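Local coordinates for protein pyruvate kinase (Toxoplasma gondii, PDB 3GG8) that catalyses the last step of glycolysis, the transfer of phosphate from phosphoenolpyruvate to ADP to give pyruvate and ATP, at residues A415-G420 against I435-A440; R95-L100 against G221-A226. All blocks are in the same frame, centred on the assembly; numbering follows the deposited sequence.

Interaction 1: residues A415-G420 against I435-A440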
loop_
_atom_site.group_PDB
_atom_site.type_symbol
_atom_site.label_atom_id
_atom_site.label_comp_id
_atom_site.label_asym_id
_atom_site.label_seq_id
_atom_site.Cartn_x
_atom_site.Cartn_y
_atom_site.Cartn_z
ATOM N N ALA C 415 -21.079 16.748 12.586
ATOM C CA ALA C 415 -21.223 15.588 13.460
ATOM C C ALA C 415 -22.422 15.814 14.356
ATOM O O ALA C 415 -22.353 16.587 15.304
ATOM C CB ALA C 415 -19.961 15.375 14.293
ATOM N N LEU C 416 -23.539 15.175 14.037
ATOM C CA LEU C 416 -24.723 15.273 14.871
ATOM C C LEU C 416 -24.588 14.238 15.961
ATOM O O LEU C 416 -24.368 13.060 15.669
ATOM C CB LEU C 416 -25.990 15.032 14.059
ATOM C CG LEU C 416 -26.493 16.165 13.169
ATOM C CD1 LEU C 416 -25.568 16.345 11.947
ATOM C CD2 LEU C 416 -27.940 15.874 12.735
ATOM N N THR C 417 -24.723 14.656 17.216
ATOM C CA THR C 417 -24.322 13.774 18.317
ATOM C C THR C 417 -25.046 14.028 19.639
ATOM O O THR C 417 -25.240 15.173 20.057
ATOM C CB THR C 417 -22.781 13.825 18.531
ATOM O OG1 THR C 417 -22.390 12.804 19.448
ATOM C CG2 THR C 417 -22.334 15.195 19.067
ATOM N N GLU C 418 -25.454 12.950 20.289
ATOM C CA GLU C 418 -26.107 13.052 21.584
ATOM C C GLU C 418 -25.055 12.891 22.665
ATOM O O GLU C 418 -24.890 13.777 23.501
ATOM C CB GLU C 418 -27.225 12.017 21.701
ATOM C CG GLU C 418 -28.024 12.022 23.017
ATOM C CD GLU C 418 -28.624 13.388 23.397
ATOM O OE1 GLU C 418 -28.939 13.582 24.598
ATOM O OE2 GLU C 418 -28.773 14.262 22.507
ATOM N N THR C 419 -24.299 11.792 22.605
ATOM C CA THR C 419 -23.336 11.444 23.656
ATOM C C THR C 419 -21.936 11.974 23.380
ATOM O O THR C 419 -21.059 11.885 24.247
ATOM C CB THR C 419 -23.177 9.913 23.829
ATOM O OG1 THR C 419 -22.373 9.394 22.753
ATOM C CG2 THR C 419 -24.530 9.184 23.914
ATOM N N GLY C 420 -21.717 12.490 22.172
ATOM C CA GLY C 420 -20.382 12.926 21.760
ATOM C C GLY C 420 -19.626 11.900 20.929
ATOM O O GLY C 420 -18.636 12.245 20.261
ATOM N N ILE C 435 -14.675 20.140 11.934
ATOM C CA ILE C 435 -15.825 19.361 12.385
ATOM C C ILE C 435 -16.729 20.275 13.209
ATOM O O ILE C 435 -16.266 20.924 14.139
ATOM C CB ILE C 435 -15.393 18.119 13.227
ATOM C CG1 ILE C 435 -14.364 17.265 12.457
ATOM C CG2 ILE C 435 -16.606 17.286 13.651
ATOM C CD1 ILE C 435 -13.531 16.352 13.360
ATOM N N LEU C 436 -18.004 20.365 12.832
ATOM C CA LEU C 436 -18.979 21.058 13.649
ATOM C C LEU C 436 -19.897 20.021 14.288
ATOM O O LEU C 436 -20.710 19.387 13.618
ATOM C CB LEU C 436 -19.749 22.097 12.827
ATOM C CG LEU C 436 -20.888 22.906 13.473
ATOM C CD1 LEU C 436 -20.470 23.721 14.710
ATOM C CD2 LEU C 436 -21.515 23.824 12.402
ATOM N N ALA C 437 -19.701 19.819 15.582
ATOM C CA ALA C 437 -20.518 18.916 16.367
ATOM C C ALA C 437 -21.812 19.607 16.796
ATOM O O ALA C 437 -21.779 20.672 17.431
ATOM C CB ALA C 437 -19.743 18.439 17.569
ATOM N N LEU C 438 -22.948 19.000 16.445
ATOM C CA LEU C 438 -24.283 19.536 16.788
ATOM C C LEU C 438 -24.951 18.627 17.797
ATOM O O LEU C 438 -25.009 17.407 17.599
ATOM C CB LEU C 438 -25.157 19.667 15.543
ATOM C CG LEU C 438 -24.584 20.468 14.361
ATOM C CD1 LEU C 438 -25.371 20.178 13.092
ATOM C CD2 LEU C 438 -24.567 21.968 14.655
ATOM N N SER C 439 -25.446 19.211 18.886
ATOM C CA SER C 439 -25.940 18.423 20.002
ATOM C C SER C 439 -27.000 19.184 20.797
ATOM O O SER C 439 -26.939 20.402 20.935
ATOM C CB SER C 439 -24.771 18.023 20.909
ATOM O OG SER C 439 -25.140 17.014 21.829
ATOM N N ALA C 440 -27.980 18.468 21.323
ATOM C CA ALA C 440 -28.967 19.122 22.171
ATOM C C ALA C 440 -28.512 19.059 23.622
ATOM O O ALA C 440 -29.049 19.753 24.478
ATOM C CB ALA C 440 -30.345 18.492 21.985
#
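Ser439 OG donates to Thr417 O at 2.6 Å. With OG anti to the backbone N (chi1 -167°), the hydroxyl swings across to the neighbouring strand just where the pairing ends. Behind it come three backbone bonds: Leu438 N to Ala415 O (2.7 Å), Thr417 N to Leu438 O (2.8 Å) and Ala415 N to Leu436 O (2.9 Å). This is parallel pairing, with Ala415 beside Ala437 and Leu416 beside Leu438. The Thr417 side chain divides its two branches: CG2 stands 3.8 Å from Leu438 O, while OG1 bonds to Glu496 and takes a weak bond from Gly420 N, within the turn that leads into helix 421-427. Leu416 and Leu438 run side by side in the same direction, their CD1 atoms 4.0 Å apart, both packing on Val468 of helix 465-478. On the other face Ala415 CB meets Ile435 CG2 at 3.9 Å, and Ala423 of helix 421-427 packs on the small Ala415 and Ala437. The chemistry is that of two neighbouring inner parallel strands: beyond the last backbone bond, from Thr417 N, Ser439 OG supplies the donor for the buried Thr417 O, which Ala440 N, 4.5 Å away, does not bond.

Interaction 2: residues R95-L100 against G221-A226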
loop_
_atom_site.group_PDB
_atom_site.type_symbol
_atom_site.label_atom_id
_atom_site.label_comp_id
_atom_site.label_asym_id
_atom_site.label_seq_id
_atom_site.Cartn_x
_atom_site.Cartn_y
_atom_site.Cartn_z
ATOM N N ARG C 95 -18.707 27.890 24.929
ATOM C CA ARG C 95 -19.201 26.895 25.878
ATOM C C ARG C 95 -18.020 26.254 26.584
ATOM O O ARG C 95 -17.783 25.048 26.472
ATOM C CB ARG C 95 -20.059 25.847 25.182
ATOM C CG ARG C 95 -21.292 26.424 24.532
ATOM C CD ARG C 95 -22.220 27.034 25.575
ATOM N NE ARG C 95 -23.488 27.463 25.002
ATOM C CZ ARG C 95 -24.456 26.624 24.651
ATOM N NH1 ARG C 95 -24.283 25.314 24.803
ATOM N NH2 ARG C 95 -25.588 27.088 24.134
ATOM N N LEU C 96 -17.283 27.096 27.299
ATOM C CA LEU C 96 -16.087 26.716 28.025
ATOM C C LEU C 96 -16.381 25.568 28.976
ATOM O O LEU C 96 -17.393 25.581 29.683
ATOM C CB LEU C 96 -15.597 27.914 28.848
ATOM C CG LEU C 96 -15.071 29.148 28.125
ATOM C CD1 LEU C 96 -14.935 30.299 29.114
ATOM C CD2 LEU C 96 -13.727 28.838 27.476
ATOM N N ALA C 97 -15.504 24.570 28.996
ATOM C CA ALA C 97 -15.644 23.498 29.981
ATOM C C ALA C 97 -14.857 23.871 31.221
ATOM O O ALA C 97 -13.890 24.635 31.154
ATOM C CB ALA C 97 -15.173 22.170 29.419
ATOM N N ILE C 98 -15.297 23.332 32.352
ATOM C CA ILE C 98 -14.646 23.541 33.641
ATOM C C ILE C 98 -14.079 22.206 34.141
ATOM O O ILE C 98 -14.786 21.202 34.202
ATOM C CB ILE C 98 -15.617 24.198 34.646
ATOM C CG1 ILE C 98 -16.083 25.561 34.097
ATOM C CG2 ILE C 98 -14.961 24.368 36.013
ATOM C CD1 ILE C 98 -17.188 26.216 34.918
ATOM N N LEU C 99 -12.772 22.211 34.412
ATOM C CA LEU C 99 -12.029 21.048 34.876
ATOM C C LEU C 99 -11.561 21.278 36.326
ATOM O O LEU C 99 -10.848 22.250 36.587
ATOM C CB LEU C 99 -10.833 20.817 33.916
ATOM C CG LEU C 99 -9.816 19.670 34.103
ATOM C CD1 LEU C 99 -9.533 18.933 32.789
ATOM C CD2 LEU C 99 -8.492 20.151 34.695
ATOM N N LEU C 100 -11.989 20.418 37.266
ATOM C CA LEU C 100 -11.437 20.403 38.631
ATOM C C LEU C 100 -10.175 19.523 38.666
ATOM O O LEU C 100 -10.229 18.347 38.312
ATOM C CB LEU C 100 -12.477 19.867 39.617
ATOM C CG LEU C 100 -12.281 19.946 41.136
ATOM C CD1 LEU C 100 -13.586 19.618 41.824
ATOM C CD2 LEU C 100 -11.190 19.013 41.657
ATOM N N GLY C 221 -21.002 22.619 38.638
ATOM C CA GLY C 221 -21.015 22.422 37.203
ATOM C C GLY C 221 -19.663 22.131 36.568
ATOM O O GLY C 221 -19.425 22.498 35.412
ATOM N N CYS C 222 -18.769 21.473 37.297
ATOM C CA CYS C 222 -17.517 21.042 36.670
ATOM C C CYS C 222 -17.838 19.898 35.698
ATOM O O CYS C 222 -18.682 19.049 35.995
ATOM C CB CYS C 222 -16.506 20.603 37.717
ATOM S SG CYS C 222 -16.014 21.936 38.815
ATOM N N ASN C 223 -17.204 19.918 34.527
ATOM C CA ASN C 223 -17.472 18.913 33.499
ATOM C C ASN C 223 -16.449 17.790 33.516
ATOM O O ASN C 223 -16.728 16.689 33.051
ATOM C CB ASN C 223 -17.543 19.543 32.099
ATOM C CG ASN C 223 -18.346 20.827 32.085
ATOM O OD1 ASN C 223 -17.780 21.923 32.029
ATOM N ND2 ASN C 223 -19.671 20.701 32.161
ATOM N N PHE C 224 -15.263 18.084 34.044
ATOM C CA PHE C 224 -14.204 17.106 34.154
ATOM C C PHE C 224 -13.597 17.126 35.547
ATOM O O PHE C 224 -13.526 18.178 36.190
ATOM C CB PHE C 224 -13.066 17.409 33.167
ATOM C CG PHE C 224 -13.438 17.305 31.712
ATOM C CD1 PHE C 224 -13.264 16.097 31.015
ATOM C CD2 PHE C 224 -13.888 18.426 31.010
ATOM C CE1 PHE C 224 -13.569 15.990 29.648
ATOM C CE2 PHE C 224 -14.205 18.333 29.642
ATOM C CZ PHE C 224 -14.037 17.109 28.961
ATOM N N ILE C 225 -13.132 15.958 35.993
ATOM C CA ILE C 225 -12.187 15.865 37.097
ATOM C C ILE C 225 -10.837 15.411 36.528
ATOM O O ILE C 225 -10.749 14.392 35.846
ATOM C CB ILE C 225 -12.637 14.869 38.200
ATOM C CG1 ILE C 225 -14.094 15.101 38.652
ATOM C CG2 ILE C 225 -11.663 14.876 39.384
ATOM C CD1 ILE C 225 -14.388 16.394 39.425
ATOM N N ALA C 226 -9.798 16.189 36.778
ATOM C CA ALA C 226 -8.442 15.744 36.511
ATOM C C ALA C 226 -7.894 15.298 37.854
ATOM O O ALA C 226 -7.874 16.078 38.793
ATOM C CB ALA C 226 -7.591 16.867 35.918
#
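Asn223 reaches across to the backbone of Ile98. Its CB sits 3.8 Å from Ile98 O. From there the chain turns with CG anti to its own carbonyl carbon (chi1 -44°), which carries the amide back along the neighbouring strand towards Ala97 and leaves CG 4.0 Å from Ile98 N. At the tip, OD1 accepts a hydrogen bond from Ile98 N at 2.9 Å; the bond is nearly straight, with the donor in the carbonyl plane, and OD1 also lies 3.4 Å from Ala97 CA. The amide oxygen thus does the work of a main-chain carbonyl, extending the pairing past the start of strand 224-227. Ile98 O is held twice in return, by Asn223 N at 2.8 Å and less closely by Phe224 N, both in its carbonyl plane.

Regular parallel pairing follows, with Leu100 N bonded to Phe224 O and Ala226 N to Leu100 O. On the face carrying Leu99 and Phe224, Leu99 CD2 presses on Ala226 CB at 3.6 Å, and its CD1 packs on Phe224 CB. The Phe224 ring turns back along the strand, taking Ala97 CB at its edge, in plane, at 4.0 Å from CE2; His447 makes an edge-to-face stack with the same ring. On the opposite face, Leu100 and Ile225 lie alongside each other, with Ile225 CD1 against Leu100 CB. Cys222 SG adds to that side, touching Ile98 CG2 at 3.9 Å and sitting near Leu100 CB.

Strands 97-101 and 224-227 are the third and fourth of eight parallel strands closed into a barrel, and the -34° crossing of segments 97-100 and 224-226 fits the twist of such a sheet. This is the (beta/alpha)8, or TIM, barrel of pyruvate kinase.

In the fold
Interaction 2 belongs to the catalytic barrel and interaction 1 to the C-terminal alpha/beta domain; their centres are 18 Å apart and their nearest atoms about 7 Å. Helix 442-447, which follows strand 435-439 closely, bridges the gap: Lys446 packs on Asn223 and Ile445 on Arg95, which also bonds to Gln458. This junction lies at the N-terminal ends of the barrel strands, whereas pyruvate kinases carry their active site at the C-terminal ends. In allosteric relatives the turn equivalent to the one after strand 412-416 binds a phosphate of fructose 1,6-bisphosphate, so 415-420 probably lies beside the corresponding effector pocket.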